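Local coordinates for protein AT27789p (PDB 5UZN) that probably binds RNA, including mRNA, as Glorund, a Drosophila hnRNP F/H homolog of which this chain is the third quasi-RNA recognition motif, at residues V27-I41 with T52-A66. Sequence-based numbering, arbitrary orientation.
Sequences VFKFFEPIRPANVRI and TADAYFDTYEDSQVA
Phe-31 and Phe-57 meet edge to face in the packed half of this contact. CZ of Phe-57 stands over the centre of the Phe-31 ring, and the planes are 85° apart. The opposite face of Phe-31 is taken by Phe-30, so the ring is held between two aromatic side chains. Two alanine methyls also touch this ring: Ala-66 CB lies 3.6 Å from CD1, and Ala-55 CB lies 3.7 Å from CE2. Phe-57 is wedged in turn. Pro-36 CB covers one of its faces in a CH-pi contact, and CG2 of Ile-34 reaches its CE2 at 3.7 Å. The other branch of Ile-34, CG1, lies beside the backbone N (chi1 -67°) and meets Val-65 CG1. Ile-13 of strand 11-16 touches Phe-57 and Ala-66, and Leu-81 of strand 80-86 touches Phe-31.

A water bridges the loop to the start of helix 60-68. It donates to Arg-35 O and Asp-62 OD2 and accepts from Asp-58 N. Thr-59 caps that helix by accepting from Asp-62 N.

Strands 38-41 and 52-57 run antiparallel. Arg-40 N gives Asp-54 O a nearly straight bond of 2.8 Å (175°). Ala-37 and Asn-38 both face Tyr-56 in a classic beta bulge, with weak bonds to Tyr-56 O.

The sheet face away from the helices is looser. There the Arg-40 chain runs past the Tyr-56 ring edge, CG to CE2 3.7 Å. Its guanidinium is nearly coplanar with the Asp-54 carboxylate, but the salt bridge is long, NH1 to OD2 3.9 Å. Asp-54 OD1 has a firmer partner in His-14. Two helices packed on one face of a four-stranded antiparallel sheet are the hallmark of the RNA recognition motif fold.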
ATOM      1  N   VAL A  27      -5.366   3.494  -1.539  1.00 17.50           N
ATOM      2  CA  VAL A  27      -4.297   3.077  -0.632  1.00 15.35           C
ATOM      3  C   VAL A  27      -4.143   4.090   0.489  1.00 21.40           C
ATOM      4  O   VAL A  27      -4.077   3.724   1.669  1.00 17.86           O
ATOM      5  CB  VAL A  27      -2.981   2.852  -1.404  1.00 19.24           C
ATOM      6  CG1 VAL A  27      -1.850   2.444  -0.459  1.00 12.38           C
ATOM      7  CG2 VAL A  27      -3.175   1.719  -2.386  1.00 14.88           C
ATOM      8  N   PHE A  28      -4.135   5.368   0.170  1.00 22.04           N
ATOM      9  CA  PHE A  28      -4.052   6.376   1.194  1.00 19.87           C
ATOM     10  C   PHE A  28      -5.206   6.198   2.187  1.00 22.20           C
ATOM     11  O   PHE A  28      -5.002   6.231   3.349  1.00 22.23           O
ATOM     12  CB  PHE A  28      -3.995   7.783   0.590  1.00 27.02           C
ATOM     13  CG  PHE A  28      -2.631   8.185   0.055  1.00 24.60           C
ATOM     14  CD1 PHE A  28      -1.601   8.444   0.881  1.00 25.15           C
ATOM     15  CD2 PHE A  28      -2.413   8.318  -1.287  1.00 28.56           C
ATOM     16  CE1 PHE A  28      -0.369   8.832   0.394  1.00 38.46           C
ATOM     17  CE2 PHE A  28      -1.191   8.699  -1.783  1.00 28.26           C
ATOM     18  CZ  PHE A  28      -0.164   8.950  -0.931  1.00 22.77           C
ATOM     19  N   LYS A  29      -6.421   5.944   1.722  1.00 21.27           N
ATOM     20  CA  LYS A  29      -7.550   5.768   2.641  1.00 19.58           C
ATOM     21  C   LYS A  29      -7.373   4.541   3.518  1.00 19.94           C
ATOM     22  O   LYS A  29      -7.812   4.528   4.675  1.00 21.24           O
ATOM     23  CB  LYS A  29      -8.862   5.648   1.864  1.00 32.57           C
ATOM     24  CG  LYS A  29      -9.323   6.941   1.213  1.00 30.00           C
ATOM     25  CD  LYS A  29     -10.619   6.729   0.430  1.00 44.17           C
ATOM     26  CE  LYS A  29     -11.069   8.010  -0.276  1.00 39.35           C
ATOM     27  NZ  LYS A  29     -12.283   7.791  -1.126  1.00 46.29           N
ATOM     28  N   PHE A  30      -6.723   3.512   2.978  1.00 22.80           N
ATOM     29  CA  PHE A  30      -6.520   2.256   3.690  1.00 20.26           C
ATOM     30  C   PHE A  30      -5.635   2.446   4.918  1.00 17.91           C
ATOM     31  O   PHE A  30      -5.895   1.856   5.970  1.00 17.22           O
ATOM     32  CB  PHE A  30      -5.925   1.228   2.719  1.00 16.31           C
ATOM     33  CG  PHE A  30      -5.768  -0.152   3.307  1.00 20.58           C
ATOM     34  CD1 PHE A  30      -6.835  -1.035   3.322  1.00 19.98           C
ATOM     35  CD2 PHE A  30      -4.572  -0.548   3.873  1.00 20.05           C
ATOM     36  CE1 PHE A  30      -6.701  -2.288   3.864  1.00 18.90           C
ATOM     37  CE2 PHE A  30      -4.433  -1.818   4.404  1.00 21.26           C
ATOM     38  CZ  PHE A  30      -5.509  -2.684   4.400  1.00 19.49           C
ATOM     39  N   PHE A  31      -4.605   3.284   4.818  1.00 18.60           N
ATOM     40  CA  PHE A  31      -3.663   3.469   5.915  1.00 16.67           C
ATOM     41  C   PHE A  31      -3.953   4.690   6.777  1.00 27.32           C
ATOM     42  O   PHE A  31      -3.178   4.971   7.700  1.00 18.76           O
ATOM     43  CB  PHE A  31      -2.233   3.576   5.377  1.00 22.94           C
ATOM     44  CG  PHE A  31      -1.713   2.306   4.781  1.00 19.89           C
ATOM     45  CD1 PHE A  31      -1.521   1.179   5.576  1.00 19.61           C
ATOM     46  CD2 PHE A  31      -1.407   2.240   3.438  1.00 18.75           C
ATOM     47  CE1 PHE A  31      -1.038   0.016   5.032  1.00 13.61           C
ATOM     48  CE2 PHE A  31      -0.913   1.081   2.884  1.00 18.92           C
ATOM     49  CZ  PHE A  31      -0.739  -0.035   3.681  1.00 18.84           C
ATOM     50  N   GLU A  32      -5.012   5.445   6.500  1.00 23.91           N
ATOM     51  CA  GLU A  32      -5.206   6.678   7.253  1.00 25.05           C
ATOM     52  C   GLU A  32      -5.475   6.296   8.702  1.00 18.47           C
ATOM     53  O   GLU A  32      -6.079   5.263   8.955  1.00 26.18           O
ATOM     54  CB  GLU A  32      -6.356   7.519   6.669  1.00 28.10           C
ATOM     55  CG  GLU A  32      -7.727   6.942   6.927  1.00 43.78           C
ATOM     56  CD  GLU A  32      -8.807   7.595   6.092  1.00 50.86           C
ATOM     57  OE1 GLU A  32      -9.982   7.206   6.267  1.00 56.95           O
ATOM     58  OE2 GLU A  32      -8.483   8.472   5.251  1.00 38.33           O
ATOM     59  N   PRO A  33      -5.036   7.123   9.669  1.00 27.18           N
ATOM     60  CA  PRO A  33      -4.373   8.435   9.576  1.00 28.79           C
ATOM     61  C   PRO A  33      -2.926   8.382   9.146  1.00 27.17           C
ATOM     62  O   PRO A  33      -2.319   9.422   8.879  1.00 25.92           O
ATOM     63  CB  PRO A  33      -4.455   8.970  11.011  1.00 34.15           C
ATOM     64  CG  PRO A  33      -4.461   7.747  11.847  1.00 37.00           C
ATOM     65  CD  PRO A  33      -5.249   6.724  11.071  1.00 23.52           C
ATOM     66  N   ILE A  34      -2.364   7.200   9.071  1.00 24.46           N
ATOM     67  CA  ILE A  34      -0.954   7.088   8.739  1.00 24.44           C
ATOM     68  C   ILE A  34      -0.765   7.329   7.252  1.00 35.84           C
ATOM     69  O   ILE A  34      -1.513   6.853   6.388  1.00 29.46           O
ATOM     70  CB  ILE A  34      -0.380   5.733   9.178  1.00 31.44           C
ATOM     71  CG1 ILE A  34      -0.382   5.637  10.708  1.00 31.56           C
ATOM     72  CG2 ILE A  34       1.050   5.588   8.683  1.00 35.44           C
ATOM     73  CD1 ILE A  34       0.638   6.529  11.359  1.00 30.03           C
ATOM     74  N   ARG A  35       0.135   8.249   6.959  1.00 28.98           N
ATOM     75  CA  ARG A  35       0.379   8.743   5.628  1.00 24.89           C
ATOM     76  C   ARG A  35       1.616   8.349   4.913  1.00 23.51           C
ATOM     77  O   ARG A  35       2.652   8.840   5.162  1.00 23.99           O
ATOM     78  CB  ARG A  35       0.415  10.263   5.683  1.00 54.67           C
ATOM     79  CG  ARG A  35      -0.583  11.013   4.846  1.00 49.11           C
ATOM     80  CD  ARG A  35      -1.081  12.278   5.554  1.00 51.76           C
ATOM     81  NE  ARG A  35      -0.122  12.994   6.409  1.00 63.36           N
ATOM     82  CZ  ARG A  35      -0.280  13.186   7.705  1.00 59.50           C
ATOM     83  NH1 ARG A  35      -1.346  12.719   8.312  1.00 63.02           N
ATOM     84  NH2 ARG A  35       0.627  13.829   8.404  1.00 56.26           N
ATOM     85  N   PRO A  36       1.491   7.438   4.004  1.00 22.17           N
ATOM     86  CA  PRO A  36       2.640   7.101   3.152  1.00 23.70           C
ATOM     87  C   PRO A  36       3.122   8.328   2.392  1.00 27.62           C
ATOM     88  O   PRO A  36       2.343   9.208   2.019  1.00 23.78           O
ATOM     89  CB  PRO A  36       2.096   6.019   2.199  1.00 17.67           C
ATOM     90  CG  PRO A  36       0.661   6.078   2.316  1.00 32.37           C
ATOM     91  CD  PRO A  36       0.325   6.594   3.685  1.00 22.34           C
ATOM     92  N   ALA A  37       4.436   8.409   2.214  1.00 20.72           N
ATOM     93  CA  ALA A  37       4.993   9.472   1.393  1.00 25.19           C
ATOM     94  C   ALA A  37       4.505   9.345  -0.039  1.00 33.55           C
ATOM     95  O   ALA A  37       4.130  10.341  -0.665  1.00 31.35           O
ATOM     96  CB  ALA A  37       6.519   9.424   1.439  1.00 23.16           C
ATOM     97  N   ASN A  38       4.460   8.119  -0.553  1.00 20.24           N
ATOM     98  CA  ASN A  38       4.052   7.855  -1.923  1.00 24.36           C
ATOM     99  C   ASN A  38       3.480   6.447  -1.994  1.00 30.78           C
ATOM    100  O   ASN A  38       3.726   5.613  -1.118  1.00 23.97           O
ATOM    101  CB  ASN A  38       5.220   7.987  -2.900  1.00 32.11           C
ATOM    102  CG  ASN A  38       5.596   9.427  -3.167  1.00 45.17           C
ATOM    103  OD1 ASN A  38       4.742  10.256  -3.502  1.00 44.38           O
ATOM    104  ND2 ASN A  38       6.880   9.738  -3.020  1.00 44.21           N
ATOM    105  N   VAL A  39       2.721   6.205  -3.060  1.00 26.86           N
ATOM    106  CA  VAL A  39       2.058   4.939  -3.349  1.00 19.77           C
ATOM    107  C   VAL A  39       2.269   4.645  -4.820  1.00 18.76           C
ATOM    108  O   VAL A  39       2.149   5.542  -5.657  1.00 18.89           O
ATOM    109  CB  VAL A  39       0.539   4.977  -3.073  1.00 14.15           C
ATOM    110  CG1 VAL A  39      -0.114   3.700  -3.638  1.00 21.27           C
ATOM    111  CG2 VAL A  39       0.269   5.134  -1.588  1.00 16.27           C
ATOM    112  N   ARG A  40       2.567   3.436  -5.094  1.00 17.90           N
ATOM    113  CA  ARG A  40       2.711   2.959  -6.528  1.00 19.46           C
ATOM    114  C   ARG A  40       1.832   1.625  -6.833  1.00 21.36           C
ATOM    115  O   ARG A  40       1.964   0.485  -6.314  1.00 21.73           O
ATOM    116  CB  ARG A  40       4.154   2.567  -6.841  1.00 25.34           C
ATOM    117  CG  ARG A  40       5.183   3.652  -6.620  1.00 29.90           C
ATOM    118  CD  ARG A  40       6.438   3.356  -7.439  1.00 26.89           C
ATOM    119  NE  ARG A  40       6.922   1.990  -7.249  1.00 32.99           N
ATOM    120  CZ  ARG A  40       7.922   1.455  -7.940  1.00 35.98           C
ATOM    121  NH1 ARG A  40       8.292   0.201  -7.702  1.00 25.56           N
ATOM    122  NH2 ARG A  40       8.547   2.169  -8.876  1.00 24.08           N
ATOM    123  N   ILE A  41       0.831   1.947  -7.636  1.00 19.03           N
ATOM    124  CA  ILE A  41       0.011   0.840  -8.104  1.00 12.69           C
ATOM    125  C   ILE A  41       0.784   0.129  -9.200  1.00 19.30           C
ATOM    126  O   ILE A  41       1.404   0.792 -10.033  1.00 18.53           O
ATOM    127  CB  ILE A  41      -1.333   1.373  -8.629  1.00 23.99           C
ATOM    128  CG1 ILE A  41      -2.040   2.237  -7.556  1.00 20.91           C
ATOM    129  CG2 ILE A  41      -2.155   0.220  -9.193  1.00 19.44           C
ATOM    130  CD1 ILE A  41      -2.442   1.472  -6.211  1.00 12.78           C
ATOM    131  N   THR A  52      -1.712  -5.405  -7.227  1.00 15.90           N
ATOM    132  CA  THR A  52      -0.733  -5.202  -6.168  1.00 12.87           C
ATOM    133  C   THR A  52      -0.233  -3.768  -6.207  1.00 17.58           C
ATOM    134  O   THR A  52      -0.466  -3.024  -7.160  1.00 13.40           O
ATOM    135  CB  THR A  52       0.467  -6.153  -6.287  1.00 26.58           C
ATOM    136  OG1 THR A  52       1.306  -5.731  -7.376  1.00 16.16           O
ATOM    137  CG2 THR A  52       0.003  -7.570  -6.508  1.00 19.37           C
ATOM    138  N   ALA A  53       0.495  -3.396  -5.155  1.00 13.87           N
ATOM    139  CA  ALA A  53       0.931  -2.028  -4.999  1.00 11.85           C
ATOM    140  C   ALA A  53       2.043  -1.989  -3.972  1.00 17.89           C
ATOM    141  O   ALA A  53       2.220  -2.927  -3.188  1.00 16.71           O
ATOM    142  CB  ALA A  53      -0.218  -1.117  -4.530  1.00 12.28           C
ATOM    143  N   ASP A  54       2.755  -0.861  -3.951  1.00 13.71           N
ATOM    144  CA  ASP A  54       3.703  -0.527  -2.890  1.00 15.33           C
ATOM    145  C   ASP A  54       3.313   0.775  -2.215  1.00 21.63           C
ATOM    146  O   ASP A  54       2.918   1.734  -2.884  1.00 25.69           O
ATOM    147  CB  ASP A  54       5.121  -0.370  -3.421  1.00 20.76           C
ATOM    148  CG  ASP A  54       5.753  -1.681  -3.772  1.00 24.51           C
ATOM    149  OD1 ASP A  54       5.461  -2.684  -3.081  1.00 19.92           O
ATOM    150  OD2 ASP A  54       6.540  -1.706  -4.746  1.00 29.81           O
ATOM    151  N   ALA A  55       3.446   0.812  -0.890  1.00 23.34           N
ATOM    152  CA  ALA A  55       3.274   2.028  -0.106  1.00 16.68           C
ATOM    153  C   ALA A  55       4.599   2.308   0.580  1.00 30.35           C
ATOM    154  O   ALA A  55       5.160   1.412   1.225  1.00 19.66           O
ATOM    155  CB  ALA A  55       2.129   1.907   0.921  1.00 16.19           C
ATOM    156  N   TYR A  56       5.100   3.539   0.409  1.00 22.86           N
ATOM    157  CA  TYR A  56       6.419   3.983   0.870  1.00 21.85           C
ATOM    158  C   TYR A  56       6.236   4.976   2.006  1.00 17.25           C
ATOM    159  O   TYR A  56       5.677   6.058   1.801  1.00 21.82           O
ATOM    160  CB  TYR A  56       7.224   4.629  -0.265  1.00 23.06           C
ATOM    161  CG  TYR A  56       7.542   3.669  -1.392  1.00 26.81           C
ATOM    162  CD1 TYR A  56       8.592   2.782  -1.270  1.00 33.31           C
ATOM    163  CD2 TYR A  56       6.793   3.645  -2.571  1.00 32.24           C
ATOM    164  CE1 TYR A  56       8.903   1.886  -2.266  1.00 37.21           C
ATOM    165  CE2 TYR A  56       7.106   2.735  -3.591  1.00 27.49           C
ATOM    166  CZ  TYR A  56       8.170   1.866  -3.425  1.00 35.43           C
ATOM    167  OH  TYR A  56       8.531   0.948  -4.388  1.00 35.04           O
ATOM    168  N   PHE A  57       6.690   4.606   3.197  1.00 17.48           N
ATOM    169  CA  PHE A  57       6.522   5.433   4.383  1.00 18.92           C
ATOM    170  C   PHE A  57       7.818   6.152   4.716  1.00 24.91           C
ATOM    171  O   PHE A  57       8.914   5.685   4.390  1.00 25.96           O
ATOM    172  CB  PHE A  57       6.056   4.592   5.579  1.00 23.98           C
ATOM    173  CG  PHE A  57       4.718   3.946   5.352  1.00 21.63           C
ATOM    174  CD1 PHE A  57       4.629   2.769   4.646  1.00 19.73           C
ATOM    175  CD2 PHE A  57       3.543   4.554   5.806  1.00 19.55           C
ATOM    176  CE1 PHE A  57       3.376   2.170   4.404  1.00 19.98           C
ATOM    177  CE2 PHE A  57       2.313   3.972   5.577  1.00 21.53           C
ATOM    178  CZ  PHE A  57       2.230   2.774   4.869  1.00 16.60           C
ATOM    179  N   ASP A  58       7.664   7.297   5.386  1.00 31.14           N
ATOM    180  CA  ASP A  58       8.791   8.171   5.686  1.00 30.76           C
ATOM    181  C   ASP A  58       9.724   7.550   6.721  1.00 25.23           C
ATOM    182  O   ASP A  58      10.946   7.665   6.598  1.00 34.15           O
ATOM    183  CB  ASP A  58       8.273   9.540   6.167  1.00 27.33           C
ATOM    184  CG  ASP A  58       7.699  10.382   5.035  1.00 25.09           C
ATOM    185  OD1 ASP A  58       8.336  10.440   3.967  1.00 40.02           O
ATOM    186  OD2 ASP A  58       6.617  10.987   5.213  1.00 41.02           O
ATOM    187  N   THR A  59       9.175   6.885   7.739  1.00 32.36           N
ATOM    188  CA  THR A  59       9.966   6.317   8.830  1.00 30.55           C
ATOM    189  C   THR A  59       9.625   4.849   9.056  1.00 23.44           C
ATOM    190  O   THR A  59       8.560   4.364   8.655  1.00 21.65           O
ATOM    191  CB  THR A  59       9.725   7.048  10.154  1.00 22.37           C
ATOM    192  OG1 THR A  59       8.341   6.911  10.516  1.00 28.90           O
ATOM    193  CG2 THR A  59      10.083   8.525  10.031  1.00 35.27           C
ATOM    194  N   TYR A  60      10.553   4.148   9.727  1.00 26.68           N
ATOM    195  CA  TYR A  60      10.279   2.784  10.187  1.00 22.37           C
ATOM    196  C   TYR A  60       9.046   2.753  11.072  1.00 22.88           C
ATOM    197  O   TYR A  60       8.142   1.934  10.871  1.00 25.70           O
ATOM    198  CB  TYR A  60      11.489   2.218  10.949  1.00 20.38           C
ATOM    199  CG  TYR A  60      11.313   0.783  11.506  1.00 26.93           C
ATOM    200  CD1 TYR A  60      11.188  -0.305  10.655  1.00 27.81           C
ATOM    201  CD2 TYR A  60      11.308   0.528  12.880  1.00 29.48           C
ATOM    202  CE1 TYR A  60      11.035  -1.607  11.142  1.00 25.68           C
ATOM    203  CE2 TYR A  60      11.168  -0.790  13.382  1.00 21.88           C
ATOM    204  CZ  TYR A  60      11.047  -1.851  12.494  1.00 28.80           C
ATOM    205  OH  TYR A  60      10.899  -3.158  12.957  1.00 17.14           O
ATOM    206  N   GLU A  61       8.961   3.683  12.018  1.00 33.15           N
ATOM    207  CA  GLU A  61       7.815   3.701  12.920  1.00 23.06           C
ATOM    208  C   GLU A  61       6.501   3.778  12.152  1.00 26.45           C
ATOM    209  O   GLU A  61       5.549   3.050  12.458  1.00 23.29           O
ATOM    210  CB  GLU A  61       7.944   4.881  13.875  1.00 32.72           C
ATOM    211  CG  GLU A  61       6.828   4.986  14.851  1.00 28.28           C
ATOM    212  CD  GLU A  61       6.933   6.239  15.688  1.00 41.49           C
ATOM    213  OE1 GLU A  61       7.830   7.078  15.424  1.00 38.37           O
ATOM    214  OE2 GLU A  61       6.113   6.371  16.609  1.00 38.95           O
ATOM    215  N   ASP A  62       6.433   4.643  11.142  1.00 24.86           N
ATOM    216  CA  ASP A  62       5.223   4.717  10.323  1.00 26.09           C
ATOM    217  C   ASP A  62       4.890   3.371   9.684  1.00 16.94           C
ATOM    218  O   ASP A  62       3.741   2.921   9.728  1.00 22.40           O
ATOM    219  CB  ASP A  62       5.396   5.773   9.237  1.00 21.69           C
ATOM    220  CG  ASP A  62       4.952   7.158   9.686  1.00 35.16           C
ATOM    221  OD1 ASP A  62       4.751   7.350  10.903  1.00 28.88           O
ATOM    222  OD2 ASP A  62       4.792   8.043   8.813  1.00 23.51           O
ATOM    223  N   SER A  63       5.885   2.723   9.061  1.00 17.71           N
ATOM    224  CA  SER A  63       5.614   1.480   8.350  1.00 21.80           C
ATOM    225  C   SER A  63       5.096   0.411   9.293  1.00 20.04           C
ATOM    226  O   SER A  63       4.230  -0.381   8.915  1.00 18.62           O
ATOM    227  CB  SER A  63       6.874   0.985   7.632  1.00 20.03           C
ATOM    228  OG  SER A  63       7.844   0.489   8.544  1.00 17.83           O
ATOM    229  N   GLN A  64       5.573   0.405  10.536  1.00 15.48           N
ATOM    230  CA  GLN A  64       5.185  -0.649  11.457  1.00 16.82           C
ATOM    231  C   GLN A  64       3.778  -0.440  11.999  1.00 20.04           C
ATOM    232  O   GLN A  64       3.011  -1.404  12.122  1.00 18.36           O
ATOM    233  CB  GLN A  64       6.215  -0.740  12.581  1.00 25.14           C
ATOM    234  CG  GLN A  64       7.582  -1.113  12.025  1.00 20.97           C
ATOM    235  CD  GLN A  64       7.518  -2.365  11.173  1.00 24.17           C
ATOM    236  OE1 GLN A  64       7.325  -3.450  11.691  1.00 19.00           O
ATOM    237  NE2 GLN A  64       7.664  -2.212   9.859  1.00 17.19           N
ATOM    238  N   VAL A  65       3.415   0.806  12.315  1.00 20.32           N
ATOM    239  CA  VAL A  65       2.026   1.109  12.650  1.00 20.70           C
ATOM    240  C   VAL A  65       1.116   0.713  11.488  1.00 26.32           C
ATOM    241  O   VAL A  65       0.104   0.028  11.678  1.00 26.76           O
ATOM    242  CB  VAL A  65       1.866   2.598  13.024  1.00 25.76           C
ATOM    243  CG1 VAL A  65       0.400   2.999  13.018  1.00 41.48           C
ATOM    244  CG2 VAL A  65       2.481   2.872  14.388  1.00 36.81           C
ATOM    245  N   ALA A  66       1.501   1.076  10.257  1.00 25.87           N
ATOM    246  CA  ALA A  66       0.664   0.753   9.099  1.00 27.39           C
ATOM    247  C   ALA A  66       0.476  -0.749   8.906  1.00 21.97           C
ATOM    248  O   ALA A  66      -0.592  -1.186   8.457  1.00 23.56           O
ATOM    249  CB  ALA A  66       1.249   1.373   7.833  1.00 24.48           C
TER
HETATM  250  O   HOH W   1       4.840   7.613   6.221  1.00 24.95           O